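Local coordinates for protein putative glycosyl hydrolase (Bacteroides thetaiotaomicron VPI-5482, PDB 3K11) that probably acts as a hydrolase of glycosyl hydrolase family 88, though its substrate and exact activity are not established, at residues Q235-M240 with G246-G251; Y182-G187 with N197-D202; P260-A265 with A385-R390. One frame throughout, in Å; residues are numbered along the deposited sequence. Where two conformers were deposited one is given.

Contact 1: Q235-M240 with G246-G251; sequences QFADRM and GLYRHG. With EDO (1,2-ethanediol), chain H.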
loop_
_atom_site.group_PDB
_atom_site.type_symbol
_atom_site.label_atom_id
_atom_site.label_comp_id
_atom_site.label_asym_id
_atom_site.label_seq_id
_atom_site.Cartn_x
_atom_site.Cartn_y
_atom_site.Cartn_z
ATOM N N GLN A 235 20.016 -19.201 -10.309
ATOM C CA GLN A 235 20.464 -19.391 -8.898
ATOM C C GLN A 235 20.238 -18.130 -8.070
ATOM O O GLN A 235 19.927 -18.208 -6.877
ATOM C CB GLN A 235 21.930 -19.875 -8.875
ATOM C CG GLN A 235 22.027 -21.355 -9.242
ATOM C CD GLN A 235 23.410 -21.960 -9.223
ATOM O OE1 GLN A 235 23.537 -23.155 -9.527
ATOM N NE2 GLN A 235 24.446 -21.180 -8.900
ATOM N N PHE A 236 20.462 -16.949 -8.678
ATOM C CA PHE A 236 20.078 -15.680 -8.063
ATOM C C PHE A 236 18.552 -15.628 -7.920
ATOM O O PHE A 236 18.015 -15.355 -6.855
ATOM C CB PHE A 236 20.496 -14.455 -8.906
ATOM C CG PHE A 236 21.896 -13.951 -8.651
ATOM C CD1 PHE A 236 22.150 -13.093 -7.619
ATOM C CD2 PHE A 236 22.941 -14.261 -9.499
ATOM C CE1 PHE A 236 23.430 -12.591 -7.386
ATOM C CE2 PHE A 236 24.239 -13.760 -9.250
ATOM C CZ PHE A 236 24.466 -12.937 -8.196
ATOM N N ALA A 237 17.843 -15.816 -9.017
ATOM C CA ALA A 237 16.373 -15.592 -8.979
ATOM C C ALA A 237 15.654 -16.518 -8.006
ATOM O O ALA A 237 14.731 -16.071 -7.361
ATOM C CB ALA A 237 15.749 -15.643 -10.411
ATOM N N ASP A 238 16.106 -17.772 -7.885
ATOM C CA ASP A 238 15.519 -18.745 -6.935
ATOM C C ASP A 238 15.411 -18.138 -5.560
ATOM O O ASP A 238 14.351 -18.170 -4.905
ATOM C CB ASP A 238 16.398 -19.997 -6.829
ATOM C CG ASP A 238 15.816 -21.054 -5.886
ATOM O OD1 ASP A 238 14.626 -21.387 -6.092
ATOM O OD2 ASP A 238 16.533 -21.491 -4.945
ATOM N N ARG A 239 16.505 -17.530 -5.148
ATOM C CA ARG A 239 16.618 -16.970 -3.800
ATOM C C ARG A 239 16.064 -15.553 -3.629
ATOM O O ARG A 239 15.524 -15.240 -2.587
ATOM C CB ARG A 239 18.076 -16.930 -3.414
ATOM C CG ARG A 239 18.669 -18.331 -3.349
ATOM C CD ARG A 239 20.106 -18.203 -3.155
ATOM N NE ARG A 239 20.834 -19.436 -2.851
ATOM C CZ ARG A 239 21.688 -20.056 -3.675
ATOM N NH1 ARG A 239 21.840 -19.700 -4.954
ATOM N NH2 ARG A 239 22.364 -21.087 -3.203
HETATM N N MSE A 240 16.212 -14.729 -4.652
HETATM C CA MSE A 240 15.965 -13.293 -4.525
HETATM C C MSE A 240 14.608 -12.833 -5.066
HETATM O O MSE A 240 14.092 -11.783 -4.604
HETATM C CB MSE A 240 17.185 -12.534 -5.111
HETATM C CG MSE A 240 18.512 -12.906 -4.409
HETATM SE SE MSE A 240 19.844 -11.672 -4.867
HETATM C CE MSE A 240 19.364 -10.427 -3.400
ATOM N N GLY A 246 6.115 -10.171 -7.315
ATOM C CA GLY A 246 6.700 -9.963 -8.635
ATOM C C GLY A 246 7.878 -9.017 -8.609
ATOM O O GLY A 246 8.126 -8.350 -9.597
ATOM N N LEU A 247 8.639 -9.026 -7.513
ATOM C CA LEU A 247 9.761 -8.120 -7.298
ATOM C C LEU A 247 10.904 -8.929 -6.698
ATOM O O LEU A 247 10.705 -10.045 -6.210
ATOM C CB LEU A 247 9.350 -6.994 -6.306
ATOM C CG LEU A 247 8.175 -6.098 -6.644
ATOM C CD1 LEU A 247 7.950 -5.136 -5.435
ATOM C CD2 LEU A 247 8.440 -5.350 -7.950
ATOM N N TYR A 248 12.083 -8.332 -6.715
ATOM C CA TYR A 248 13.263 -8.904 -6.113
ATOM C C TYR A 248 13.655 -8.184 -4.844
ATOM O O TYR A 248 13.528 -6.961 -4.739
ATOM C CB TYR A 248 14.426 -8.754 -7.055
ATOM C CG TYR A 248 14.466 -9.737 -8.220
ATOM C CD1 TYR A 248 13.855 -9.436 -9.423
ATOM C CD2 TYR A 248 15.140 -10.947 -8.120
ATOM C CE1 TYR A 248 13.923 -10.277 -10.488
ATOM C CE2 TYR A 248 15.189 -11.806 -9.191
ATOM C CZ TYR A 248 14.596 -11.466 -10.370
ATOM O OH TYR A 248 14.671 -12.335 -11.426
ATOM N N ARG A 249 14.138 -8.965 -3.875
ATOM C CA ARG A 249 14.803 -8.379 -2.711
ATOM C C ARG A 249 16.217 -7.863 -3.089
ATOM O O ARG A 249 16.899 -8.457 -3.911
ATOM C CB ARG A 249 14.864 -9.357 -1.551
ATOM C CG ARG A 249 15.250 -10.719 -1.858
ATOM C CD ARG A 249 15.412 -11.610 -0.606
ATOM N NE ARG A 249 14.152 -11.970 0.013
ATOM C CZ ARG A 249 13.265 -12.860 -0.411
ATOM N NH1 ARG A 249 13.360 -13.518 -1.532
ATOM N NH2 ARG A 249 12.197 -13.056 0.301
ATOM N N HIS A 250 16.667 -6.787 -2.460
ATOM C CA HIS A 250 18.022 -6.265 -2.720
ATOM C C HIS A 250 19.115 -7.208 -2.224
ATOM O O HIS A 250 20.161 -7.329 -2.841
ATOM C CB HIS A 250 18.216 -4.889 -2.069
ATOM C CG HIS A 250 19.504 -4.228 -2.419
ATOM N ND1 HIS A 250 20.110 -3.280 -1.605
ATOM C CD2 HIS A 250 20.306 -4.379 -3.495
ATOM C CE1 HIS A 250 21.230 -2.869 -2.187
ATOM N NE2 HIS A 250 21.376 -3.518 -3.337
ATOM N N GLY A 251 18.857 -7.872 -1.097
ATOM C CA GLY A 251 19.882 -8.717 -0.521
ATOM C C GLY A 251 19.401 -10.031 0.019
ATOM O O GLY A 251 18.214 -10.246 0.344
HETATM C C1 EDO H . 8.396 -11.647 1.477
HETATM O O1 EDO H . 8.569 -13.069 1.310
HETATM C C2 EDO H . 9.724 -10.921 1.661
HETATM O O2 EDO H . 10.679 -11.586 2.504
#
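Met240, the last residue of helix 222-240, meets Arg249 of strand 247-253 through its backbone. Arg249 N lies 2.9 Å from Met240 O, and the N-H points nearly straight at it (163°). Tyr248 CA adds a CA-H...O contact to the same oxygen. The helix runs directly into strand 241-242, and the chain then turns back through a G1 beta bulge at Gly246 and Leu247.

Met240 is a selenomethionine. Its CG is anti to the carbonyl carbon, and a bend at chi3 (87°) carries the methyl to the strand. CE sits 3.2 Å from His250 O and 3.4 Å from Gly251 CA, a tight fit. SE lies at the edge of the Phe236 ring, in its plane. CB of Met240 meets the edge of the Tyr248 ring in the same way, 4.0 Å from Tyr248 CD2. Farther along that ring, Ala237 CB approaches Tyr248 OH at 3.6 Å.

Arg249 has CG between the backbone N and the carbonyl carbon (chi1 44°). The bend at its chi3 then folds the chain against the helix end. NH1 of Arg249 comes to 3.0 Å from Arg239 O. NE is held by His259 O, and NH2 bonds to O2 of a 1,2-ethanediol, probably from the crystallisation liquor. Arg239 itself turns back to Gln235 O and makes a salt bridge to Asp186.

The chemistry is consistent with a positive group set beside the helix end. Arg249 is likely to balance the partial negative charge of the last carbonyls, while the buried Met240 O is taken up by the strand backbone.

Contact 2: Y182-G187 with N197-D202; sequences YRLADG and NTLWLD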
loop_
_atom_site.group_PDB
_atom_site.type_symbol
_atom_site.label_atom_id
_atom_site.label_comp_id
_atom_site.label_asym_id
_atom_site.label_seq_id
_atom_site.Cartn_x
_atom_site.Cartn_y
_atom_site.Cartn_z
ATOM N N TYR A 182 34.604 -14.078 -5.816
ATOM C CA TYR A 182 34.053 -14.961 -4.809
ATOM C C TYR A 182 32.654 -15.443 -5.217
ATOM O O TYR A 182 31.854 -14.693 -5.812
ATOM C CB TYR A 182 33.923 -14.235 -3.477
ATOM C CG TYR A 182 33.479 -15.154 -2.362
ATOM C CD1 TYR A 182 34.364 -16.054 -1.803
ATOM C CD2 TYR A 182 32.198 -15.125 -1.858
ATOM C CE1 TYR A 182 33.963 -16.932 -0.809
ATOM C CE2 TYR A 182 31.797 -15.991 -0.854
ATOM C CZ TYR A 182 32.681 -16.910 -0.349
ATOM O OH TYR A 182 32.327 -17.772 0.646
ATOM N N ARG A 183 32.393 -16.714 -4.906
ATOM C CA ARG A 183 31.105 -17.333 -5.215
ATOM C C ARG A 183 30.652 -18.178 -4.034
ATOM O O ARG A 183 31.473 -18.656 -3.244
ATOM C CB ARG A 183 31.245 -18.267 -6.394
ATOM C CG ARG A 183 31.622 -17.592 -7.726
ATOM C CD ARG A 183 32.174 -18.607 -8.604
ATOM N NE ARG A 183 32.609 -18.205 -9.958
ATOM C CZ ARG A 183 31.977 -18.517 -11.104
ATOM N NH1 ARG A 183 30.788 -19.132 -11.106
ATOM N NH2 ARG A 183 32.533 -18.200 -12.269
ATOM N N LEU A 184 29.344 -18.406 -3.968
ATOM C CA LEU A 184 28.768 -19.388 -3.054
ATOM C C LEU A 184 29.223 -20.778 -3.463
ATOM O O LEU A 184 29.825 -20.943 -4.527
ATOM C CB LEU A 184 27.228 -19.340 -3.097
ATOM C CG LEU A 184 26.466 -18.081 -2.651
ATOM C CD1 LEU A 184 24.948 -18.322 -2.658
ATOM C CD2 LEU A 184 26.943 -17.579 -1.292
ATOM N N ALA A 185 28.932 -21.792 -2.646
ATOM C CA ALA A 185 29.344 -23.170 -2.960
ATOM C C ALA A 185 28.808 -23.626 -4.324
ATOM O O ALA A 185 29.506 -24.328 -5.088
ATOM C CB ALA A 185 28.895 -24.140 -1.854
ATOM N N ASP A 186 27.598 -23.186 -4.647
ATOM C CA ASP A 186 26.960 -23.544 -5.892
ATOM C C ASP A 186 27.393 -22.699 -7.081
ATOM O O ASP A 186 26.856 -22.862 -8.170
ATOM C CB ASP A 186 25.463 -23.524 -5.744
ATOM C CG ASP A 186 24.889 -22.138 -5.675
ATOM O OD1 ASP A 186 25.619 -21.125 -5.678
ATOM O OD2 ASP A 186 23.662 -22.079 -5.604
ATOM N N GLY A 187 28.357 -21.808 -6.886
ATOM C CA GLY A 187 28.940 -21.055 -8.004
ATOM C C GLY A 187 28.348 -19.671 -8.170
ATOM O O GLY A 187 28.849 -18.892 -8.957
ATOM N N ASN A 197 28.859 -14.677 2.744
ATOM C CA ASN A 197 27.994 -15.339 1.785
ATOM C C ASN A 197 26.682 -14.598 1.563
ATOM O O ASN A 197 25.575 -15.128 1.757
ATOM C CB ASN A 197 27.747 -16.806 2.213
ATOM C CG ASN A 197 28.971 -17.679 1.947
ATOM O OD1 ASN A 197 29.991 -17.190 1.525
ATOM N ND2 ASN A 197 28.837 -18.959 2.112
ATOM N N THR A 198 26.851 -13.349 1.145
ATOM C CA THR A 198 25.719 -12.478 0.796
ATOM C C THR A 198 25.593 -12.338 -0.704
ATOM O O THR A 198 26.565 -12.094 -1.416
ATOM C CB THR A 198 25.934 -11.063 1.405
ATOM O OG1 THR A 198 26.077 -11.183 2.830
ATOM C CG2 THR A 198 24.786 -10.160 1.095
ATOM N N LEU A 199 24.356 -12.479 -1.180
ATOM C CA LEU A 199 24.033 -12.166 -2.539
ATOM C C LEU A 199 23.484 -10.739 -2.586
ATOM O O LEU A 199 22.626 -10.398 -1.804
ATOM C CB LEU A 199 23.027 -13.131 -3.124
ATOM C CG LEU A 199 23.398 -14.610 -3.249
ATOM C CD1 LEU A 199 22.229 -15.409 -3.912
ATOM C CD2 LEU A 199 24.765 -14.784 -4.018
ATOM N N TRP A 200 23.981 -9.981 -3.557
ATOM C CA TRP A 200 23.511 -8.634 -3.898
ATOM C C TRP A 200 22.768 -8.708 -5.198
ATOM O O TRP A 200 23.302 -9.197 -6.199
ATOM C CB TRP A 200 24.708 -7.722 -4.096
ATOM C CG TRP A 200 25.399 -7.320 -2.848
ATOM C CD1 TRP A 200 25.995 -8.129 -1.913
ATOM C CD2 TRP A 200 25.635 -5.987 -2.443
ATOM N NE1 TRP A 200 26.562 -7.366 -0.932
ATOM C CE2 TRP A 200 26.378 -6.043 -1.235
ATOM C CE3 TRP A 200 25.288 -4.739 -2.983
ATOM C CZ2 TRP A 200 26.809 -4.890 -0.562
ATOM C CZ3 TRP A 200 25.677 -3.594 -2.301
ATOM C CH2 TRP A 200 26.459 -3.674 -1.113
ATOM N N LEU A 201 21.552 -8.187 -5.217
ATOM C CA LEU A 201 20.763 -8.169 -6.451
ATOM C C LEU A 201 21.569 -7.497 -7.566
ATOM O O LEU A 201 21.504 -7.911 -8.736
ATOM C CB LEU A 201 19.437 -7.443 -6.204
ATOM C CG LEU A 201 18.420 -7.499 -7.306
ATOM C CD1 LEU A 201 18.076 -8.957 -7.679
ATOM C CD2 LEU A 201 17.149 -6.681 -6.889
ATOM N N ASP A 202 22.352 -6.462 -7.219
ATOM C CA ASP A 202 23.135 -5.715 -8.202
ATOM C C ASP A 202 24.033 -6.638 -8.995
ATOM O O ASP A 202 24.287 -6.374 -10.182
ATOM C CB ASP A 202 24.054 -4.672 -7.538
ATOM C CG ASP A 202 23.307 -3.735 -6.565
ATOM O OD1 ASP A 202 22.714 -4.237 -5.618
ATOM O OD2 ASP A 202 23.267 -2.501 -6.777
HETATM O O HOH W 1 30.856 -20.791 1.195
#
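Tyr182 and Leu184 of the loop after helix 167-180 pack against Asn197 and Leu199 at the start of strand 198-200. That strand is an edge of the small three-stranded antiparallel sheet. The loop makes a type I beta turn from Leu184 to Gly187, and the strand starts with a G1 beta bulge, where Asn197 and Thr198 both face Arg191.

The polar contact is a single direct hydrogen bond. Tyr182 OH donates to Asn197 OD1 over a short 2.6 Å. The hydroxyl lies in the carbonyl plane, on a lone pair, with a C=O...O angle of 143°. OD1 in turn sits at the edge of the tyrosine ring. The ring and amide planes are 36° apart, and the two side chains cross at about a right angle. With CG anti to the backbone N (chi1 -174°), the Tyr182 ring is swung across to the amide. The other end of the amide, ND2, is held by Glu254.

The apolar contact belongs to Leu184, whose two methyls part company. CD2 rests 3.7 Å from Asn197 CB. CD1 touches Leu199 CD2 at 3.8 Å. Trp252 of the middle strand and Arg239 of helix 222-240 also pack on both leucines.

Within the loop, the turn is closed by Gly187 N bonding to Leu184 O. Arg183 NH1 reaches Gly187 O and also forms a salt bridge with Glu228.

One water spans the polar end: it accepts from Asn197 ND2 at 2.9 Å and donates weakly to Tyr182 OH at 3.4 Å.

Contact 3: P260-A265 with A385-R390; sequences PAFCWA and AFYYYR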
loop_
_atom_site.group_PDB
_atom_site.type_symbol
_atom_site.label_atom_id
_atom_site.label_comp_id
_atom_site.label_asym_id
_atom_site.label_seq_id
_atom_site.Cartn_x
_atom_site.Cartn_y
_atom_site.Cartn_z
ATOM N N PRO A 260 14.520 -10.831 4.830
ATOM C CA PRO A 260 13.712 -9.606 4.651
ATOM C C PRO A 260 13.896 -8.970 3.286
ATOM O O PRO A 260 14.973 -9.026 2.704
ATOM C CB PRO A 260 14.256 -8.676 5.735
ATOM C CG PRO A 260 14.826 -9.574 6.783
ATOM C CD PRO A 260 15.432 -10.715 5.995
ATOM N N ALA A 261 12.811 -8.421 2.743
ATOM C CA ALA A 261 12.800 -7.871 1.405
ATOM C C ALA A 261 12.774 -6.360 1.484
ATOM O O ALA A 261 11.855 -5.792 2.055
ATOM C CB ALA A 261 11.571 -8.368 0.649
ATOM N N PHE A 262 13.812 -5.730 0.965
ATOM C CA PHE A 262 13.805 -4.327 0.692
ATOM C C PHE A 262 13.920 -4.236 -0.830
ATOM O O PHE A 262 14.968 -4.512 -1.391
ATOM C CB PHE A 262 14.933 -3.629 1.433
ATOM C CG PHE A 262 14.709 -3.631 2.941
ATOM C CD1 PHE A 262 13.912 -2.663 3.520
ATOM C CD2 PHE A 262 15.195 -4.636 3.715
ATOM C CE1 PHE A 262 13.603 -2.721 4.847
ATOM C CE2 PHE A 262 14.912 -4.658 5.078
ATOM C CZ PHE A 262 14.115 -3.704 5.613
ATOM N N CYS A 263 12.808 -3.918 -1.497
ATOM C CA CYS A 263 12.712 -4.001 -2.972
ATOM C C CYS A 263 13.208 -2.698 -3.578
ATOM O O CYS A 263 12.447 -1.903 -4.093
ATOM C CB CYS A 263 11.267 -4.286 -3.373
ATOM S SG CYS A 263 10.721 -5.895 -2.659
ATOM N N TRP A 264 14.499 -2.466 -3.418
ATOM C CA TRP A 264 15.128 -1.228 -3.842
ATOM C C TRP A 264 15.026 -1.075 -5.353
ATOM O O TRP A 264 15.343 -1.998 -6.116
ATOM C CB TRP A 264 16.584 -1.187 -3.354
ATOM C CG TRP A 264 17.322 0.042 -3.722
ATOM C CD1 TRP A 264 16.871 1.315 -3.624
ATOM C CD2 TRP A 264 18.639 0.116 -4.274
ATOM N NE1 TRP A 264 17.823 2.181 -4.053
ATOM C CE2 TRP A 264 18.923 1.478 -4.477
ATOM C CE3 TRP A 264 19.615 -0.824 -4.549
ATOM C CZ2 TRP A 264 20.142 1.928 -4.970
ATOM C CZ3 TRP A 264 20.819 -0.381 -5.089
ATOM C CH2 TRP A 264 21.061 0.987 -5.285
ATOM N N ALA A 265 14.533 0.071 -5.794
ATOM C CA ALA A 265 14.238 0.294 -7.235
ATOM C C ALA A 265 15.406 0.174 -8.161
ATOM O O ALA A 265 15.302 -0.541 -9.177
ATOM C CB ALA A 265 13.485 1.665 -7.447
ATOM N N ALA A 385 14.780 2.751 7.030
ATOM C CA ALA A 385 15.297 4.139 7.106
ATOM C C ALA A 385 16.501 4.373 6.192
ATOM O O ALA A 385 16.578 5.381 5.503
ATOM C CB ALA A 385 15.617 4.510 8.583
ATOM N N PHE A 386 17.429 3.432 6.167
ATOM C CA PHE A 386 18.590 3.517 5.291
ATOM C C PHE A 386 18.147 3.785 3.850
ATOM O O PHE A 386 18.614 4.729 3.196
ATOM C CB PHE A 386 19.394 2.221 5.394
ATOM C CG PHE A 386 20.503 2.101 4.373
ATOM C CD1 PHE A 386 21.721 2.694 4.596
ATOM C CD2 PHE A 386 20.302 1.428 3.186
ATOM C CE1 PHE A 386 22.720 2.586 3.686
ATOM C CE2 PHE A 386 21.348 1.282 2.289
ATOM C CZ PHE A 386 22.529 1.898 2.542
ATOM N N TYR A 387 17.192 3.000 3.376
ATOM C CA TYR A 387 16.775 3.133 1.965
ATOM C C TYR A 387 15.995 4.419 1.724
ATOM O O TYR A 387 16.153 5.084 0.706
ATOM C CB TYR A 387 15.981 1.919 1.515
ATOM C CG TYR A 387 16.820 0.664 1.348
ATOM C CD1 TYR A 387 17.628 0.491 0.229
ATOM C CD2 TYR A 387 16.841 -0.335 2.320
ATOM C CE1 TYR A 387 18.430 -0.627 0.086
ATOM C CE2 TYR A 387 17.632 -1.469 2.172
ATOM C CZ TYR A 387 18.423 -1.623 1.047
ATOM O OH TYR A 387 19.206 -2.745 0.876
ATOM N N TYR A 388 15.099 4.726 2.637
ATOM C CA TYR A 388 14.250 5.920 2.461
ATOM C C TYR A 388 15.058 7.207 2.398
ATOM O O TYR A 388 14.657 8.137 1.697
ATOM C CB TYR A 388 13.237 6.045 3.595
ATOM C CG TYR A 388 11.931 5.318 3.469
ATOM C CD1 TYR A 388 11.866 3.934 3.606
ATOM C CD2 TYR A 388 10.722 6.022 3.382
ATOM C CE1 TYR A 388 10.661 3.269 3.565
ATOM C CE2 TYR A 388 9.506 5.358 3.348
ATOM C CZ TYR A 388 9.468 3.992 3.451
ATOM O OH TYR A 388 8.266 3.341 3.472
ATOM N N TYR A 389 16.218 7.231 3.050
ATOM C CA TYR A 389 16.988 8.460 3.222
ATOM C C TYR A 389 18.265 8.511 2.405
ATOM O O TYR A 389 19.030 9.455 2.547
ATOM C CB TYR A 389 17.311 8.714 4.717
ATOM C CG TYR A 389 16.156 9.274 5.461
ATOM C CD1 TYR A 389 15.962 10.661 5.526
ATOM C CD2 TYR A 389 15.222 8.440 6.082
ATOM C CE1 TYR A 389 14.861 11.194 6.148
ATOM C CE2 TYR A 389 14.092 8.963 6.702
ATOM C CZ TYR A 389 13.933 10.352 6.752
ATOM O OH TYR A 389 12.876 10.918 7.431
ATOM N N ARG A 390 18.435 7.589 1.480
ATOM C CA ARG A 390 19.625 7.669 0.586
ATOM C C ARG A 390 19.628 8.999 -0.130
ATOM O O ARG A 390 18.632 9.380 -0.752
ATOM C CB ARG A 390 19.631 6.544 -0.433
ATOM C CG ARG A 390 19.775 5.111 0.146
ATOM C CD ARG A 390 20.895 4.908 1.112
ATOM N NE ARG A 390 22.210 5.206 0.537
ATOM C CZ ARG A 390 23.216 5.806 1.182
ATOM N NH1 ARG A 390 23.087 6.225 2.424
ATOM N NH2 ARG A 390 24.358 6.017 0.539
#
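Tyr387 puts one ring between two aromatic residues of the same loop, Phe262 and Trp264. Cys263 between them is the centre of an inverse gamma turn. Its own side chain points away, while those of Phe262 and Trp264 start toward helix 384-388. Near the end of that helix, Tyr389 bonds to Glu310 of the second subunit.

The two neighbours meet different atoms of the tyrosine ring. Tyr387 CE2 lies 3.5 Å from Phe262 CB. CE1, across the ring, lies 3.9 Å from Trp264 CB. The Phe262 and Tyr387 planes differ by only 17°, but the rings are displaced and share little face. The Trp264 five-membered ring is more steeply inclined, at 42°. In both pairs the centroids are 5.5 Å apart. In Trp264, CG anti to the backbone N (chi1 -179°) brings the indole across the tyrosine at about a right angle. CD2 of Phe386, the residue before Tyr387 on the helix, lies over the centre of one face of the Tyr387 ring.

The hydroxyl of Tyr387 goes beyond the cluster, to His250 ND1 and Ala381 N. With a leucine in its place, His250 would probably lose this partner and the gap between Phe262 and Trp264 would be poorly filled.

The contact is apolar across the two segments. Carbon packing ties the loop before helix 265-281 to helix 384-388, while the Tyr387 hydroxyl finds its partners outside both segments.

His250 joins the three contacts. It lies in contact 1, where its NE2 is 2.7 Å from Asp202 OD1 of contact 2 and its ND1 is 2.7 Å from Tyr387 OH of contact 3. Its backbone is shared too: His250 O is 2.9 Å from Leu201 N, and His250 N is 3.0 Å from Phe262 O. Contacts 1 and 2 meet in one sheet, their centres about 12 Å apart. The centre of contact 3 is about 15 Å from that of contact 1 and 20 Å from that of contact 2. Trp264 CZ3 still packs on Asp202 OD2 at 3.7 Å. The ethanediol, probably from the crystallisation liquor, is bound at Arg249 in contact 1.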